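Local atomic coordinates of ribonucleoside-diphosphate reductase subunit beta (PDB entry 2RCC), a protein that probably serves as the iron-dependent small subunit of a class I ribonucleotide reductase, which converts ribonucleotides into the deoxyribonucleotides needed for DNA synthesis. Residues N17-I22 against D35-W40; F56-S61 against M206-T211; D149-E154 against K262-Y267. All coordinates share one frame; numbering follows the deposited sequence.

Contact 1: N17-I22 against D35-W40; sequences NASTGI and DVRFSW
Arg37 runs alongside Ser19 and brings one face of its guanidinium group against the peptide joining Thr20 to Gly21, with NH1 3.3 Å from Thr20 C. With CG anti to the backbone N (chi1 178°) and the chain extended as far as NE, the arm delivers NH1 to Ser19 O, a hydrogen bond of 3.1 Å with an N-H...O angle of 152°. Its aliphatic part also packs on Ser19, whose CB lies 4.0 Å from Arg37 CD. Ser19 OG closes an ST turn by accepting from Gly21 N at 3.0 Å, and it is hydrogen-bonded to Thr104 O. Farther along, Ile22 crosses Phe38 at about a right angle and meets the ring at its edge, CG1 to CZ 3.7 Å. At the other end Ala18 CB sits 3.7 Å from Asp35 O, while waters join Asp35 OD2 to Asn17 ND2 and to Ala18 N. Asn17 OD1 is hydrogen-bonded to Ser28 OG and ND2 to Phe143 O of the second subunit, so this end borders the subunit interface. Another water accepts from Ser19 N and Arg37 N. Two parts of the loop before helix 41-50 thus join by direct packing and one direct hydrogen bond, supplemented by water bridges.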
loop_
_atom_site.group_PDB
_atom_site.type_symbol
_atom_site.label_atom_id
_atom_site.label_comp_id
_atom_site.label_asym_id
_atom_site.label_seq_id
_atom_site.Cartn_x
_atom_site.Cartn_y
_atom_site.Cartn_z
ATOM N N ASN A 17 11.935 17.048 3.653
ATOM C CA ASN A 17 11.519 15.720 3.201
ATOM C C ASN A 17 11.613 14.707 4.324
ATOM O O ASN A 17 10.724 13.851 4.435
ATOM C CB ASN A 17 12.338 15.272 1.959
ATOM C CG ASN A 17 12.157 16.209 0.745
ATOM O OD1 ASN A 17 11.198 16.990 0.676
ATOM N ND2 ASN A 17 13.077 16.101 -0.233
ATOM N N ALA A 18 12.643 14.828 5.178
ATOM C CA ALA A 18 12.817 13.987 6.353
ATOM C C ALA A 18 11.913 14.575 7.451
ATOM O O ALA A 18 11.996 15.775 7.794
ATOM C CB ALA A 18 14.269 13.937 6.805
ATOM N N SER A 19 11.073 13.723 8.025
ATOM C CA SER A 19 10.130 14.132 9.049
ATOM C C SER A 19 10.786 14.664 10.302
ATOM O O SER A 19 11.834 14.174 10.680
ATOM C CB SER A 19 9.288 12.896 9.456
ATOM O OG SER A 19 8.334 13.239 10.428
ATOM N N THR A 20 10.167 15.648 10.945
ATOM C CA THR A 20 10.578 16.112 12.257
ATOM C C THR A 20 9.770 15.441 13.382
ATOM O O THR A 20 9.942 15.792 14.535
ATOM C CB THR A 20 10.366 17.610 12.424
ATOM O OG1 THR A 20 8.966 17.899 12.359
ATOM C CG2 THR A 20 11.135 18.395 11.342
ATOM N N GLY A 21 8.899 14.480 13.090
ATOM C CA GLY A 21 8.125 13.861 14.158
ATOM C C GLY A 21 7.086 12.944 13.583
ATOM O O GLY A 21 6.553 13.207 12.522
ATOM N N ILE A 22 6.798 11.870 14.291
ATOM C CA ILE A 22 5.844 10.840 13.863
ATOM C C ILE A 22 4.387 11.330 13.881
ATOM O O ILE A 22 3.620 10.965 12.999
ATOM C CB ILE A 22 5.974 9.541 14.771
ATOM C CG1 ILE A 22 7.317 8.855 14.578
ATOM C CG2 ILE A 22 4.892 8.517 14.460
ATOM C CD1 ILE A 22 7.543 7.746 15.632
ATOM N N ASP A 35 16.814 9.874 2.404
ATOM C CA ASP A 35 16.769 11.019 3.333
ATOM C C ASP A 35 15.499 10.929 4.149
ATOM O O ASP A 35 14.548 11.678 3.910
ATOM C CB ASP A 35 16.859 12.356 2.568
ATOM C CG ASP A 35 16.775 13.594 3.497
ATOM O OD1 ASP A 35 17.258 13.500 4.652
ATOM O OD2 ASP A 35 16.226 14.658 3.090
ATOM N N VAL A 36 15.490 9.987 5.104
ATOM C CA VAL A 36 14.322 9.736 5.980
ATOM C C VAL A 36 14.717 9.887 7.446
ATOM O O VAL A 36 15.903 9.934 7.806
ATOM C CB VAL A 36 13.611 8.376 5.696
ATOM C CG1 VAL A 36 13.166 8.270 4.171
ATOM C CG2 VAL A 36 14.471 7.183 6.075
ATOM N N ARG A 37 13.714 10.024 8.301
ATOM C CA ARG A 37 13.962 10.248 9.711
ATOM C C ARG A 37 14.560 9.059 10.433
ATOM O O ARG A 37 15.434 9.242 11.269
ATOM C CB ARG A 37 12.678 10.681 10.393
ATOM C CG ARG A 37 12.800 10.907 11.868
ATOM C CD ARG A 37 11.482 11.291 12.447
ATOM N NE ARG A 37 11.579 11.573 13.874
ATOM C CZ ARG A 37 12.047 12.706 14.404
ATOM N NH1 ARG A 37 12.508 13.694 13.656
ATOM N NH2 ARG A 37 12.088 12.845 15.722
ATOM N N PHE A 38 14.080 7.856 10.146
ATOM C CA PHE A 38 14.555 6.627 10.797
ATOM C C PHE A 38 15.417 5.758 9.904
ATOM O O PHE A 38 14.999 5.322 8.807
ATOM C CB PHE A 38 13.334 5.823 11.275
ATOM C CG PHE A 38 12.478 6.586 12.242
ATOM C CD1 PHE A 38 12.961 6.924 13.500
ATOM C CD2 PHE A 38 11.201 6.987 11.894
ATOM C CE1 PHE A 38 12.184 7.675 14.398
ATOM C CE2 PHE A 38 10.432 7.737 12.766
ATOM C CZ PHE A 38 10.919 8.073 14.035
ATOM N N SER A 39 16.607 5.455 10.391
ATOM C CA SER A 39 17.587 4.640 9.655
ATOM C C SER A 39 17.158 3.178 9.456
ATOM O O SER A 39 17.729 2.476 8.640
ATOM C CB SER A 39 18.954 4.730 10.322
ATOM O OG SER A 39 18.880 4.255 11.653
ATOM N N TRP A 40 16.146 2.731 10.188
ATOM C CA TRP A 40 15.566 1.405 10.011
ATOM C C TRP A 40 14.430 1.332 8.975
ATOM O O TRP A 40 14.047 0.217 8.598
ATOM C CB TRP A 40 15.022 0.846 11.342
ATOM C CG TRP A 40 14.137 1.724 12.121
ATOM C CD1 TRP A 40 14.515 2.485 13.143
ATOM C CD2 TRP A 40 12.713 1.922 11.976
ATOM N NE1 TRP A 40 13.463 3.165 13.653
ATOM C CE2 TRP A 40 12.332 2.835 12.969
ATOM C CE3 TRP A 40 11.736 1.443 11.092
ATOM C CZ2 TRP A 40 11.016 3.289 13.114
ATOM C CZ3 TRP A 40 10.427 1.879 11.237
ATOM C CH2 TRP A 40 10.078 2.805 12.231
HETATM O O HOH W 1 11.965 11.695 2.664
HETATM O O HOH W 2 15.733 14.808 0.329
HETATM O O HOH W 3 15.189 16.490 4.513
HETATM O O HOH W 4 11.068 10.819 7.241
#

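Contact 2: F56-S61 against M206-T211; sequences FEINMS and MVSTST
Ile58 and Met60 (a selenomethionine) reach from the loop toward the first turn of helix 207-237 and meet Ser208 from two directions. The CG2 branch of Ile58 touches Ser208 CB at 3.8 Å, and the Met60 SE atom approaches the same carbon at 3.9 Å. The isoleucine divides its two branches between successive turns of the helix: with CG1 lying beside the backbone N (chi1 -68°), CD1 is carried on to Thr211 CG2, 4.1 Å away, and the two side chains pass at a slant. Met60 is bent at both chi2 and chi3, which folds its terminal methyl back over Thr209; CE comes to 3.4 Å from Thr209 OG1. That hydroxyl has its polar partner in Asp63 OD2, and the other oxygen of Asp63 accepts from Ser208 N, so one carboxylate ties two consecutive residues at the start of the helix. On the polar side of the contact a water donates to Asn59 O at 2.8 Å and accepts from Ser208 OG. Asn59 turns its side chain back on its own loop, where OD1 accepts from Ser61 N at 2.9 Å and 164°. This Asx turn leads the chain past Met60, the N-cap residue, into helix 61-66. In the opposing segment Thr211 OG1 bonds to Val207 O at 2.9 Å, from the face of that carbonyl opposite to Thr211 N. The contact thus joins the entry to helix 61-66 to the beginning of helix 207-237 in the ferritin-like bundle, with Thr209 close to Tyr126, the probable active-site residue. Helix 106-133 flanks it, with Tyr128 and Ser132 against Met60, and Thr209 also packs on Phe197 of helix 191-202 and Phe78 of helix 72-87.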
loop_
_atom_site.group_PDB
_atom_site.type_symbol
_atom_site.label_atom_id
_atom_site.label_comp_id
_atom_site.label_asym_id
_atom_site.label_seq_id
_atom_site.Cartn_x
_atom_site.Cartn_y
_atom_site.Cartn_z
ATOM N N PHE A 56 -0.735 -17.640 -5.776
ATOM C CA PHE A 56 -0.747 -18.297 -7.056
ATOM C C PHE A 56 0.501 -19.118 -7.357
ATOM O O PHE A 56 0.475 -19.904 -8.284
ATOM C CB PHE A 56 -1.033 -17.276 -8.189
ATOM C CG PHE A 56 -2.344 -16.559 -8.010
ATOM C CD1 PHE A 56 -3.538 -17.201 -8.270
ATOM C CD2 PHE A 56 -2.388 -15.262 -7.508
ATOM C CE1 PHE A 56 -4.772 -16.553 -8.075
ATOM C CE2 PHE A 56 -3.608 -14.613 -7.315
ATOM C CZ PHE A 56 -4.806 -15.268 -7.607
ATOM N N GLU A 57 1.569 -18.937 -6.595
ATOM C CA GLU A 57 2.779 -19.713 -6.732
ATOM C C GLU A 57 2.675 -21.044 -5.932
ATOM O O GLU A 57 3.547 -21.886 -6.059
ATOM C CB GLU A 57 3.994 -18.869 -6.248
ATOM C CG GLU A 57 4.228 -18.793 -4.705
ATOM C CD GLU A 57 5.208 -17.674 -4.249
ATOM O OE1 GLU A 57 5.094 -16.485 -4.686
ATOM O OE2 GLU A 57 6.080 -17.995 -3.408
ATOM N N ILE A 58 1.608 -21.228 -5.141
ATOM C CA ILE A 58 1.428 -22.412 -4.281
ATOM C C ILE A 58 0.347 -23.349 -4.836
ATOM O O ILE A 58 -0.819 -22.965 -4.987
ATOM C CB ILE A 58 1.117 -21.960 -2.854
ATOM C CG1 ILE A 58 2.375 -21.288 -2.277
ATOM C CG2 ILE A 58 0.683 -23.152 -1.988
ATOM C CD1 ILE A 58 2.155 -20.601 -0.999
ATOM N N ASN A 59 0.744 -24.582 -5.148
ATOM C CA ASN A 59 -0.174 -25.552 -5.718
ATOM C C ASN A 59 -0.876 -26.312 -4.592
ATOM O O ASN A 59 -0.210 -26.937 -3.773
ATOM C CB ASN A 59 0.600 -26.513 -6.620
ATOM C CG ASN A 59 -0.314 -27.437 -7.433
ATOM O OD1 ASN A 59 -1.249 -28.046 -6.914
ATOM N ND2 ASN A 59 -0.026 -27.550 -8.716
HETATM N N MSE A 60 -2.204 -26.317 -4.611
HETATM C CA MSE A 60 -3.014 -26.928 -3.554
HETATM C C MSE A 60 -3.526 -28.356 -3.824
HETATM O O MSE A 60 -4.293 -28.882 -3.020
HETATM C CB MSE A 60 -4.192 -25.992 -3.247
HETATM C CG MSE A 60 -3.804 -24.691 -2.508
HETATM SE SE MSE A 60 -3.280 -25.021 -0.734
HETATM C CE MSE A 60 -4.843 -25.862 -0.047
ATOM N N SER A 61 -3.089 -28.979 -4.922
ATOM C CA SER A 61 -3.566 -30.310 -5.316
ATOM C C SER A 61 -3.358 -31.383 -4.298
ATOM O O SER A 61 -4.272 -32.168 -4.071
ATOM C CB SER A 61 -2.866 -30.778 -6.585
ATOM O OG SER A 61 -2.944 -29.766 -7.552
HETATM N N MSE A 206 -1.272 -31.296 4.842
HETATM C CA MSE A 206 -1.663 -29.911 4.551
HETATM C C MSE A 206 -0.484 -28.939 4.585
HETATM O O MSE A 206 -0.560 -27.841 5.146
HETATM C CB MSE A 206 -2.793 -29.446 5.496
HETATM C CG MSE A 206 -3.992 -30.427 5.590
HETATM SE SE MSE A 206 -4.678 -31.013 3.849
HETATM C CE MSE A 206 -5.571 -29.335 3.463
ATOM N N VAL A 207 0.589 -29.360 3.931
ATOM C CA VAL A 207 1.854 -28.643 3.941
ATOM C C VAL A 207 1.822 -27.345 3.102
ATOM O O VAL A 207 2.433 -26.336 3.490
ATOM C CB VAL A 207 3.001 -29.575 3.470
ATOM C CG1 VAL A 207 4.318 -28.797 3.359
ATOM C CG2 VAL A 207 3.154 -30.775 4.428
ATOM N N SER A 208 1.137 -27.364 1.958
ATOM C CA SER A 208 0.987 -26.140 1.147
ATOM C C SER A 208 0.223 -25.045 1.889
ATOM O O SER A 208 0.593 -23.875 1.834
ATOM C CB SER A 208 0.343 -26.443 -0.188
ATOM O OG SER A 208 1.233 -27.203 -0.959
ATOM N N THR A 209 -0.829 -25.429 2.609
ATOM C CA THR A 209 -1.575 -24.490 3.454
ATOM C C THR A 209 -0.672 -23.895 4.533
ATOM O O THR A 209 -0.635 -22.702 4.720
ATOM C CB THR A 209 -2.767 -25.183 4.129
ATOM O OG1 THR A 209 -3.669 -25.687 3.137
ATOM C CG2 THR A 209 -3.477 -24.209 5.106
ATOM N N SER A 210 0.070 -24.756 5.231
ATOM C CA SER A 210 1.022 -24.347 6.246
ATOM C C SER A 210 2.125 -23.383 5.735
ATOM O O SER A 210 2.550 -22.459 6.448
ATOM C CB SER A 210 1.656 -25.605 6.834
ATOM O OG SER A 210 2.612 -25.251 7.786
ATOM N N THR A 211 2.588 -23.635 4.522
ATOM C CA THR A 211 3.537 -22.784 3.832
ATOM C C THR A 211 2.982 -21.366 3.638
ATOM O O THR A 211 3.667 -20.392 3.961
ATOM C CB THR A 211 3.885 -23.320 2.434
ATOM O OG1 THR A 211 4.552 -24.595 2.535
ATOM C CG2 THR A 211 4.754 -22.318 1.700
HETATM O O HOH W 5 -0.818 -29.118 -2.196
#

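Contact 3: D149-E154 against K262-Y267; sequences DDVLKE and KDWFRY
Two aromatic rings of a ferritin-like helical bundle, Trp264 and Tyr267, each present a face to Val151 and an edge to Leu152 and Asp149 respectively. Val151 CG1 lies over the six-membered ring of the indole, 3.5 Å from Trp264 CE2 and displaced toward the rim, while Leu152 CB meets the indole edge in its plane. Over the centre of the phenol ring stands Val151 CG2, 14° off the normal and 3.6 Å from Tyr267 CZ, and Asp149 OD2 lies at that ring's edge. Both methyl contacts are CH-pi interactions between two helices whose short segments 150-154 and 262-267 run nearly antiparallel (168°), their axes 11.5 Å apart. Val151 supplies both because CG1 is anti to the backbone N (chi1 176°) and CG2 lies beside it, spreading the methyls toward different rings. Cutting Val151 back to an alanine would probably leave both ring faces without their methyl partners and open a gap between the indole and the phenol. Leu152 adds its CD1, 3.7 Å from Trp264 CH2, and also packs on Leu84 and Phe87 of helix 72-87. Trp264 has a cation-pi partner in Arg155; it also adopts a second conformer, so its contacts apply to one of two positions. Asp149 has its carboxylate engaged at both oxygens. OD2 accepts from Tyr267 OH, although the modelled separation is too short to be taken literally. OD1 caps the start of helix 150-168, accepting from Leu152 N at 2.9 Å through the lone pair that points away from OD2.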
loop_
_atom_site.group_PDB
_atom_site.type_symbol
_atom_site.label_atom_id
_atom_site.label_comp_id
_atom_site.label_asym_id
_atom_site.label_seq_id
_atom_site.Cartn_x
_atom_site.Cartn_y
_atom_site.Cartn_z
ATOM N N ASP A 149 -22.082 -16.034 15.013
ATOM C CA ASP A 149 -21.364 -16.561 16.173
ATOM C C ASP A 149 -21.193 -15.469 17.248
ATOM O O ASP A 149 -20.696 -14.371 16.974
ATOM C CB ASP A 149 -20.023 -17.167 15.759
ATOM C CG ASP A 149 -19.344 -17.885 16.895
ATOM O OD1 ASP A 149 -18.696 -17.212 17.719
ATOM O OD2 ASP A 149 -19.442 -19.125 16.963
ATOM N N ASP A 150 -21.592 -15.800 18.478
ATOM C CA ASP A 150 -21.516 -14.872 19.612
ATOM C C ASP A 150 -20.108 -14.635 20.098
ATOM O O ASP A 150 -19.801 -13.520 20.504
ATOM C CB ASP A 150 -22.336 -15.388 20.785
ATOM C CG ASP A 150 -23.806 -15.474 20.469
ATOM O OD1 ASP A 150 -24.396 -14.440 20.072
ATOM O OD2 ASP A 150 -24.365 -16.578 20.626
ATOM N N VAL A 151 -19.281 -15.682 20.106
ATOM C CA VAL A 151 -17.884 -15.572 20.532
ATOM C C VAL A 151 -17.161 -14.587 19.591
ATOM O O VAL A 151 -16.354 -13.782 20.053
ATOM C CB VAL A 151 -17.168 -16.952 20.607
ATOM C CG1 VAL A 151 -15.687 -16.788 20.948
ATOM C CG2 VAL A 151 -17.866 -17.879 21.634
ATOM N N LEU A 152 -17.494 -14.625 18.295
ATOM C CA LEU A 152 -16.945 -13.678 17.310
ATOM C C LEU A 152 -17.420 -12.257 17.578
ATOM O O LEU A 152 -16.597 -11.346 17.594
ATOM C CB LEU A 152 -17.279 -14.113 15.879
ATOM C CG LEU A 152 -16.677 -13.323 14.706
ATOM C CD1 LEU A 152 -15.161 -13.208 14.787
ATOM C CD2 LEU A 152 -17.101 -13.995 13.429
ATOM N N LYS A 153 -18.728 -12.081 17.788
ATOM C CA LYS A 153 -19.317 -10.770 18.101
ATOM C C LYS A 153 -18.639 -10.123 19.310
ATOM O O LYS A 153 -18.344 -8.930 19.280
ATOM C CB LYS A 153 -20.827 -10.880 18.349
ATOM N N GLU A 154 -18.376 -10.914 20.351
ATOM C CA GLU A 154 -17.713 -10.418 21.564
ATOM C C GLU A 154 -16.247 -10.047 21.325
ATOM O O GLU A 154 -15.746 -9.094 21.928
ATOM C CB GLU A 154 -17.818 -11.440 22.708
ATOM N N LYS A 262 -6.865 -17.640 24.324
ATOM C CA LYS A 262 -7.054 -18.925 25.000
ATOM C C LYS A 262 -8.505 -19.347 24.914
ATOM O O LYS A 262 -8.777 -20.503 24.687
ATOM C CB LYS A 262 -6.625 -18.850 26.473
ATOM C CG LYS A 262 -5.137 -18.652 26.634
ATOM C CD LYS A 262 -4.728 -18.307 28.037
ATOM C CE LYS A 262 -3.244 -17.868 28.022
ATOM N NZ LYS A 262 -2.639 -17.686 29.336
ATOM N N ASP A 263 -9.437 -18.406 25.064
ATOM C CA ASP A 263 -10.880 -18.714 24.957
ATOM C C ASP A 263 -11.215 -19.210 23.549
ATOM O O ASP A 263 -11.909 -20.206 23.376
ATOM C CB ASP A 263 -11.740 -17.492 25.281
ATOM C CG ASP A 263 -11.657 -17.054 26.753
ATOM O OD1 ASP A 263 -11.336 -17.875 27.646
ATOM O OD2 ASP A 263 -11.912 -15.850 27.010
ATOM N N TRP A 264 -10.743 -18.484 22.555
ATOM C CA TRP A 264 -10.948 -18.863 21.170
ATOM C C TRP A 264 -10.354 -20.233 20.887
ATOM O O TRP A 264 -10.999 -21.083 20.268
ATOM C CB TRP A 264 -10.374 -17.801 20.249
ATOM C CG TRP A 264 -11.331 -16.675 20.047
ATOM C CD1 TRP A 264 -11.518 -15.561 20.826
ATOM C CD2 TRP A 264 -12.265 -16.578 18.996
ATOM N NE1 TRP A 264 -12.494 -14.774 20.307
ATOM C CE2 TRP A 264 -12.971 -15.371 19.173
ATOM C CE3 TRP A 264 -12.568 -17.392 17.902
ATOM C CZ2 TRP A 264 -13.940 -14.947 18.294
ATOM C CZ3 TRP A 264 -13.542 -16.983 17.038
ATOM C CH2 TRP A 264 -14.229 -15.777 17.237
ATOM N N PHE A 265 -9.121 -20.423 21.321
ATOM C CA PHE A 265 -8.465 -21.718 21.212
ATOM C C PHE A 265 -9.339 -22.813 21.882
ATOM O O PHE A 265 -9.559 -23.879 21.320
ATOM C CB PHE A 265 -7.115 -21.688 21.920
ATOM C CG PHE A 265 -6.571 -23.050 22.152
ATOM C CD1 PHE A 265 -6.203 -23.811 21.070
ATOM C CD2 PHE A 265 -6.546 -23.606 23.431
ATOM C CE1 PHE A 265 -5.746 -25.126 21.239
ATOM C CE2 PHE A 265 -6.101 -24.917 23.615
ATOM C CZ PHE A 265 -5.674 -25.662 22.501
ATOM N N ARG A 266 -9.853 -22.535 23.081
ATOM C CA ARG A 266 -10.686 -23.532 23.763
ATOM C C ARG A 266 -11.993 -23.856 23.010
ATOM O O ARG A 266 -12.464 -24.990 22.996
ATOM C CB ARG A 266 -11.026 -23.075 25.176
ATOM C CG ARG A 266 -9.927 -23.287 26.190
ATOM C CD ARG A 266 -10.395 -22.829 27.591
ATOM N NE ARG A 266 -9.979 -21.463 27.902
ATOM C CZ ARG A 266 -9.052 -21.098 28.798
ATOM N NH1 ARG A 266 -8.425 -21.966 29.603
ATOM N NH2 ARG A 266 -8.774 -19.807 28.933
ATOM N N TYR A 267 -12.579 -22.826 22.426
ATOM C CA TYR A 267 -13.833 -22.921 21.693
ATOM C C TYR A 267 -13.733 -23.761 20.426
ATOM O O TYR A 267 -14.598 -24.574 20.146
ATOM C CB TYR A 267 -14.236 -21.491 21.337
ATOM C CG TYR A 267 -15.542 -21.270 20.626
ATOM C CD1 TYR A 267 -16.717 -21.778 21.144
ATOM C CD2 TYR A 267 -15.619 -20.424 19.512
ATOM C CE1 TYR A 267 -17.931 -21.538 20.537
ATOM C CE2 TYR A 267 -16.829 -20.161 18.905
ATOM C CZ TYR A 267 -17.988 -20.740 19.421
ATOM O OH TYR A 267 -19.215 -20.509 18.848
#

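Contact 1, within the loop region before helix 41-50, and contact 3, between helices, lie on opposite sides of the chain's centre, their own centres 41 Å apart. Contact 2 is about 27 Å from contact 3 and 39 Å from contact 1, centre to centre. Contacts 2 and 3 alternate along the sequence and use the successive helices 207-237 and 244-268. Contact 2 comes nearest the probable active site, with the side chain of Thr209 about 7 Å from that of Tyr126. In contact 3 the side chain of Leu152 is about 11 Å from that of Asp89, a probable iron ligand, and that of Asp149 about 4 Å from a tetraethylene glycol, probably from the crystallisation liquor. Contact 1 is remote from these sites.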